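Local coordinates for VC0179-like protein (Escherichia coli, PDB 4XJ6) that probably makes cyclic GMP-AMP-type dinucleotides from nucleoside triphosphates, as a bacterial homologue of cyclic GMP-AMP synthase, at residues Ala52-Arg57 with Arg66-Lys71; Glu332-Val337 with His358-Val363. All coordinates share one frame; numbering follows the deposited sequence.

Contact 1: residues Ala52-Arg57 with Arg66-Lys71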
loop_
_atom_site.group_PDB
_atom_site.type_symbol
_atom_site.label_atom_id
_atom_site.label_comp_id
_atom_site.label_asym_id
_atom_site.label_seq_id
_atom_site.Cartn_x
_atom_site.Cartn_y
_atom_site.Cartn_z
ATOM N N ALA A 52 -16.642 5.322 -26.378
ATOM C CA ALA A 52 -17.071 3.934 -26.505
ATOM C C ALA A 52 -18.517 3.859 -26.985
ATOM O O ALA A 52 -18.879 2.975 -27.759
ATOM C CB ALA A 52 -16.910 3.204 -25.178
ATOM N N ILE A 53 -19.338 4.796 -26.520
ATOM C CA ILE A 53 -20.716 4.899 -26.982
ATOM C C ILE A 53 -20.750 5.284 -28.455
ATOM O O ILE A 53 -21.373 4.607 -29.271
ATOM C CB ILE A 53 -21.520 5.939 -26.169
ATOM C CG1 ILE A 53 -21.671 5.483 -24.719
ATOM C CG2 ILE A 53 -22.890 6.156 -26.785
ATOM C CD1 ILE A 53 -22.327 6.510 -23.814
ATOM N N ASP A 54 -20.055 6.370 -28.783
ATOM C CA ASP A 54 -20.052 6.926 -30.133
ATOM C C ASP A 54 -19.540 5.946 -31.187
ATOM O O ASP A 54 -19.937 6.028 -32.351
ATOM C CB ASP A 54 -19.212 8.203 -30.170
ATOM C CG ASP A 54 -19.753 9.287 -29.254
ATOM O OD1 ASP A 54 -20.946 9.221 -28.888
ATOM O OD2 ASP A 54 -18.985 10.209 -28.904
ATOM N N VAL A 55 -18.657 5.034 -30.781
ATOM C CA VAL A 55 -18.094 4.037 -31.688
ATOM C C VAL A 55 -19.183 3.221 -32.375
ATOM O O VAL A 55 -19.268 3.198 -33.601
ATOM C CB VAL A 55 -17.133 3.074 -30.950
ATOM C CG1 VAL A 55 -16.902 1.807 -31.764
ATOM C CG2 VAL A 55 -15.812 3.759 -30.660
ATOM N N ARG A 56 -20.021 2.563 -31.581
ATOM C CA ARG A 56 -21.076 1.727 -32.135
ATOM C C ARG A 56 -22.283 2.569 -32.527
ATOM O O ARG A 56 -23.061 2.187 -33.400
ATOM C CB ARG A 56 -21.491 0.640 -31.139
ATOM C CG ARG A 56 -22.117 1.167 -29.856
ATOM C CD ARG A 56 -23.222 0.242 -29.377
ATOM N NE ARG A 56 -22.749 -1.129 -29.225
ATOM C CZ ARG A 56 -22.561 -1.728 -28.056
ATOM N NH1 ARG A 56 -22.816 -1.080 -26.928
ATOM N NH2 ARG A 56 -22.123 -2.978 -28.014
ATOM N N ARG A 57 -22.430 3.720 -31.884
ATOM C CA ARG A 57 -23.564 4.593 -32.148
ATOM C C ARG A 57 -23.425 5.286 -33.499
ATOM O O ARG A 57 -24.362 5.299 -34.296
ATOM C CB ARG A 57 -23.709 5.634 -31.036
ATOM C CG ARG A 57 -25.050 6.342 -31.018
ATOM C CD ARG A 57 -26.194 5.348 -30.890
ATOM N NE ARG A 57 -26.078 4.532 -29.687
ATOM C CZ ARG A 57 -26.888 3.523 -29.390
ATOM N NH1 ARG A 57 -27.877 3.202 -30.213
ATOM N NH2 ARG A 57 -26.710 2.832 -28.273
ATOM N N ARG A 66 -9.462 7.987 -32.454
ATOM C CA ARG A 66 -8.206 8.533 -31.951
ATOM C C ARG A 66 -8.279 10.050 -31.804
ATOM O O ARG A 66 -7.766 10.614 -30.835
ATOM C CB ARG A 66 -7.048 8.161 -32.877
ATOM C CG ARG A 66 -5.673 8.348 -32.251
ATOM C CD ARG A 66 -4.557 8.137 -33.268
ATOM N NE ARG A 66 -3.280 7.852 -32.616
ATOM C CZ ARG A 66 -2.382 8.772 -32.277
ATOM N NH1 ARG A 66 -2.610 10.052 -32.526
ATOM N NH2 ARG A 66 -1.251 8.409 -31.687
ATOM N N LEU A 67 -8.921 10.701 -32.769
ATOM C CA LEU A 67 -9.041 12.153 -32.777
ATOM C C LEU A 67 -9.957 12.641 -31.659
ATOM O O LEU A 67 -9.740 13.714 -31.096
ATOM C CB LEU A 67 -9.553 12.638 -34.134
ATOM C CG LEU A 67 -8.630 12.380 -35.328
ATOM C CD1 LEU A 67 -9.296 12.805 -36.628
ATOM C CD2 LEU A 67 -7.300 13.093 -35.140
ATOM N N LYS A 68 -10.982 11.856 -31.344
ATOM C CA LYS A 68 -11.860 12.162 -30.218
ATOM C C LYS A 68 -11.119 12.020 -28.895
ATOM O O LYS A 68 -11.253 12.857 -28.001
ATOM C CB LYS A 68 -13.089 11.252 -30.225
ATOM C CG LYS A 68 -14.183 11.691 -31.178
ATOM C CD LYS A 68 -15.366 10.737 -31.128
ATOM C CE LYS A 68 -16.504 11.217 -32.016
ATOM N NZ LYS A 68 -17.133 12.460 -31.493
ATOM N N LEU A 69 -10.338 10.950 -28.778
ATOM C CA LEU A 69 -9.565 10.684 -27.570
ATOM C C LEU A 69 -8.506 11.761 -27.341
ATOM O O LEU A 69 -8.144 12.057 -26.201
ATOM C CB LEU A 69 -8.911 9.304 -27.646
ATOM C CG LEU A 69 -9.839 8.097 -27.495
ATOM C CD1 LEU A 69 -9.047 6.800 -27.586
ATOM C CD2 LEU A 69 -10.622 8.168 -26.184
ATOM N N GLU A 70 -8.021 12.352 -28.429
ATOM C CA GLU A 70 -7.027 13.418 -28.345
ATOM C C GLU A 70 -7.677 14.766 -28.058
ATOM O O GLU A 70 -7.042 15.812 -28.186
ATOM C CB GLU A 70 -6.212 13.498 -29.635
ATOM C CG GLU A 70 -5.083 12.485 -29.736
ATOM C CD GLU A 70 -4.410 12.513 -31.095
ATOM O OE1 GLU A 70 -4.937 13.190 -32.002
ATOM O OE2 GLU A 70 -3.357 11.861 -31.259
ATOM N N LYS A 71 -8.951 14.735 -27.686
ATOM C CA LYS A 71 -9.634 15.915 -27.176
ATOM C C LYS A 71 -9.911 15.719 -25.693
ATOM O O LYS A 71 -10.430 16.611 -25.020
ATOM C CB LYS A 71 -10.935 16.175 -27.938
ATOM C CG LYS A 71 -10.741 16.496 -29.406
ATOM C CD LYS A 71 -12.078 16.578 -30.126
ATOM C CE LYS A 71 -11.889 16.667 -31.633
ATOM N NZ LYS A 71 -13.089 16.183 -32.373
#
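Asp54 and Lys68 bring their backbones no closer than 9.7 Å, CA to CA, where the last turns of helix 24-57 face the C-terminal end of helix 62-69, so the gap is spanned by side chains alone. Both CA-CB bonds point across it, and the two side chains meet at about a right angle. Asp54 offers one carboxylate oxygen: its OD2 lies 3.9 Å from Lys68 NZ, a long salt bridge. Lys68 CE is the next atom along, 4.1 Å from the same OD2. The lysine runs out extended as far as CE and then bends at its last torsion (chi4 -68°), which leaves NZ and CE almost equally far from that oxygen. At this separation the pairing is mostly electrostatic and probably leaves some freedom to the ammonium. Outside the two segments, Lys68 touches Val51, Gln58 and Leu60, and Asp54 touches Leu60. Helix 24-57 also packs on helix 94-102, where Arg56 makes salt bridges to Asp94 and Asp98. The arrangement is that of two consecutive helices joined by a short turn, with a long surface ion pair across the corner.

Contact 2: residues Glu332-Val337 with His358-Val363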
loop_
_atom_site.group_PDB
_atom_site.type_symbol
_atom_site.label_atom_id
_atom_site.label_comp_id
_atom_site.label_asym_id
_atom_site.label_seq_id
_atom_site.Cartn_x
_atom_site.Cartn_y
_atom_site.Cartn_z
ATOM N N GLU A 332 11.014 -15.825 12.682
ATOM C CA GLU A 332 9.781 -15.863 11.908
ATOM C C GLU A 332 10.078 -15.837 10.419
ATOM O O GLU A 332 9.504 -16.607 9.648
ATOM C CB GLU A 332 8.874 -14.692 12.274
ATOM C CG GLU A 332 8.127 -14.896 13.563
ATOM C CD GLU A 332 7.303 -16.165 13.552
ATOM O OE1 GLU A 332 6.619 -16.423 12.541
ATOM O OE2 GLU A 332 7.348 -16.908 14.551
ATOM N N PHE A 333 10.978 -14.943 10.024
ATOM C CA PHE A 333 11.364 -14.809 8.626
ATOM C C PHE A 333 12.288 -15.944 8.192
ATOM O O PHE A 333 12.407 -16.230 7.003
ATOM C CB PHE A 333 12.029 -13.451 8.388
ATOM C CG PHE A 333 11.055 -12.309 8.304
ATOM C CD1 PHE A 333 10.441 -11.819 9.440
ATOM C CD2 PHE A 333 10.749 -11.729 7.081
ATOM C CE1 PHE A 333 9.538 -10.773 9.363
ATOM C CE2 PHE A 333 9.849 -10.684 6.996
ATOM C CZ PHE A 333 9.241 -10.206 8.143
ATOM N N ASN A 334 12.936 -16.589 9.159
ATOM C CA ASN A 334 13.729 -17.782 8.881
ATOM C C ASN A 334 12.828 -18.987 8.649
ATOM O O ASN A 334 13.152 -19.881 7.868
ATOM C CB ASN A 334 14.706 -18.066 10.024
ATOM C CG ASN A 334 15.990 -17.275 9.896
ATOM O OD1 ASN A 334 16.445 -16.986 8.788
ATOM N ND2 ASN A 334 16.587 -16.925 11.029
ATOM N N ARG A 335 11.691 -19.002 9.337
ATOM C CA ARG A 335 10.685 -20.040 9.144
ATOM C C ARG A 335 9.942 -19.836 7.832
ATOM O O ARG A 335 9.370 -20.773 7.274
ATOM C CB ARG A 335 9.680 -20.047 10.295
ATOM C CG ARG A 335 10.200 -20.633 11.594
ATOM C CD ARG A 335 9.116 -20.603 12.660
ATOM N NE ARG A 335 9.517 -21.304 13.875
ATOM C CZ ARG A 335 8.722 -21.489 14.924
ATOM N NH1 ARG A 335 7.479 -21.025 14.906
ATOM N NH2 ARG A 335 9.167 -22.140 15.991
ATOM N N GLY A 336 9.954 -18.600 7.346
ATOM C CA GLY A 336 9.171 -18.229 6.184
ATOM C C GLY A 336 7.861 -17.619 6.638
ATOM O O GLY A 336 7.243 -18.103 7.587
ATOM N N VAL A 337 7.447 -16.546 5.974
ATOM C CA VAL A 337 6.203 -15.870 6.322
ATOM C C VAL A 337 5.159 -16.088 5.235
ATOM O O VAL A 337 5.245 -15.512 4.152
ATOM C CB VAL A 337 6.415 -14.354 6.537
ATOM C CG1 VAL A 337 5.126 -13.703 7.012
ATOM C CG2 VAL A 337 7.542 -14.104 7.533
ATOM N N HIS A 358 19.550 -11.147 -0.619
ATOM C CA HIS A 358 18.743 -9.979 -0.286
ATOM C C HIS A 358 17.861 -10.269 0.921
ATOM O O HIS A 358 17.613 -9.395 1.752
ATOM C CB HIS A 358 17.889 -9.555 -1.483
ATOM C CG HIS A 358 18.654 -9.456 -2.767
ATOM N ND1 HIS A 358 18.603 -10.430 -3.740
ATOM C CD2 HIS A 358 19.491 -8.501 -3.237
ATOM C CE1 HIS A 358 19.371 -10.079 -4.756
ATOM N NE2 HIS A 358 19.923 -8.912 -4.475
ATOM N N HIS A 359 17.389 -11.508 1.011
ATOM C CA HIS A 359 16.605 -11.944 2.159
ATOM C C HIS A 359 17.453 -11.950 3.424
ATOM O O HIS A 359 17.001 -11.532 4.489
ATOM C CB HIS A 359 16.015 -13.338 1.917
ATOM C CG HIS A 359 14.968 -13.378 0.848
ATOM N ND1 HIS A 359 15.131 -14.078 -0.329
ATOM C CD2 HIS A 359 13.737 -12.818 0.784
ATOM C CE1 HIS A 359 14.049 -13.943 -1.073
ATOM N NE2 HIS A 359 13.187 -13.183 -0.422
ATOM N N ARG A 360 18.685 -12.434 3.300
ATOM C CA ARG A 360 19.598 -12.522 4.435
ATOM C C ARG A 360 19.940 -11.143 4.988
ATOM O O ARG A 360 20.048 -10.965 6.199
ATOM C CB ARG A 360 20.880 -13.264 4.044
ATOM C CG ARG A 360 20.674 -14.730 3.696
ATOM C CD ARG A 360 19.768 -15.409 4.712
ATOM N NE ARG A 360 20.271 -15.289 6.077
ATOM C CZ ARG A 360 19.593 -15.666 7.157
ATOM N NH1 ARG A 360 18.380 -16.186 7.032
ATOM N NH2 ARG A 360 20.125 -15.522 8.362
ATOM N N ALA A 361 20.103 -10.173 4.093
ATOM C CA ALA A 361 20.396 -8.801 4.494
ATOM C C ALA A 361 19.288 -8.262 5.390
ATOM O O ALA A 361 19.547 -7.552 6.361
ATOM C CB ALA A 361 20.572 -7.915 3.274
ATOM N N ILE A 362 18.052 -8.615 5.056
ATOM C CA ILE A 362 16.891 -8.218 5.843
ATOM C C ILE A 362 16.899 -8.879 7.223
ATOM O O ILE A 362 16.709 -8.214 8.242
ATOM C CB ILE A 362 15.576 -8.573 5.117
ATOM C CG1 ILE A 362 15.429 -7.745 3.838
ATOM C CG2 ILE A 362 14.389 -8.353 6.030
ATOM C CD1 ILE A 362 14.186 -8.074 3.040
ATOM N N VAL A 363 17.132 -10.189 7.244
ATOM C CA VAL A 363 17.115 -10.963 8.482
ATOM C C VAL A 363 18.244 -10.544 9.422
ATOM O O VAL A 363 18.049 -10.449 10.634
ATOM C CB VAL A 363 17.229 -12.474 8.198
ATOM C CG1 VAL A 363 17.181 -13.272 9.493
ATOM C CG2 VAL A 363 16.117 -12.920 7.256
HETATM O O HOH W 1 19.550 -16.124 10.832
#
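Arg360 NH1 is gripped from more than one side: it gives a hydrogen bond to Asn334 OD1 at 2.7 Å, with an N-H...O angle of 156°, and it also bonds to His355 ND1, with Glu352 OE2 a weak, long ion pair. The donor lies in the carbonyl plane of the Asn334 amide, and the oxygen lies in the guanidinium plane. Amide and guanidinium are nearly coplanar, 9° apart, meeting edge to edge although the two side chains cross at about a right angle. A water closes the other half of the pairing: it accepts from Asn334 ND2 at 3.1 Å and from Arg360 NH2 at 2.6 Å, again in the guanidinium plane. With both ends of the amide engaged, its flip is settled and its rotation restrained. The CA-CB bond of Arg360 points away from helix 318-335; bends at chi2 (-45°) and chi3 bring the guanidinium round toward that helix, with Val363 CB 3.9 Å above one of its faces.

The contact joins the C-terminal end of helix 318-335 to the first turns of helix 357-377, two consecutive helices of the cyclic GMP-AMP synthase C-terminal domain. Their backbones come within 6.9 Å, CA to CA, at Phe333 and Val363.

Beneath the polar pair the contact turns apolar. Val363 CG1, anti to its own N, lies 3.9 Å from Asn334 OD1, while Val363 CG2 meets Phe333 CB at 4.3 Å. Gly336, the first residue to leave helical angles, has positive phi. The Phe333 ring is covered on one face by Val337 CG2, which lies over its centre; Phe349 from the connecting loop meets it edge-to-face.

Contact 1 and contact 2 lie on opposite sides of the chain's centre, with their own centres 51 Å apart and nearest atoms about 39 Å apart, so neither touches the other. They also follow in series along the sequence, each tying together helices that are neighbours in the chain. Contact 1 is peripheral, its centre about 34 Å from the centre of the chain. The centre of contact 2 lies nearer, at about 21 Å. Between the two contacts is the nucleotide site, where Asp129, Asp131 and Asp191 bind magnesium; the side chain of Phe333 in contact 2, at about 11 Å from a bound 3'-deoxy-GTP, is too far to touch the nucleotide.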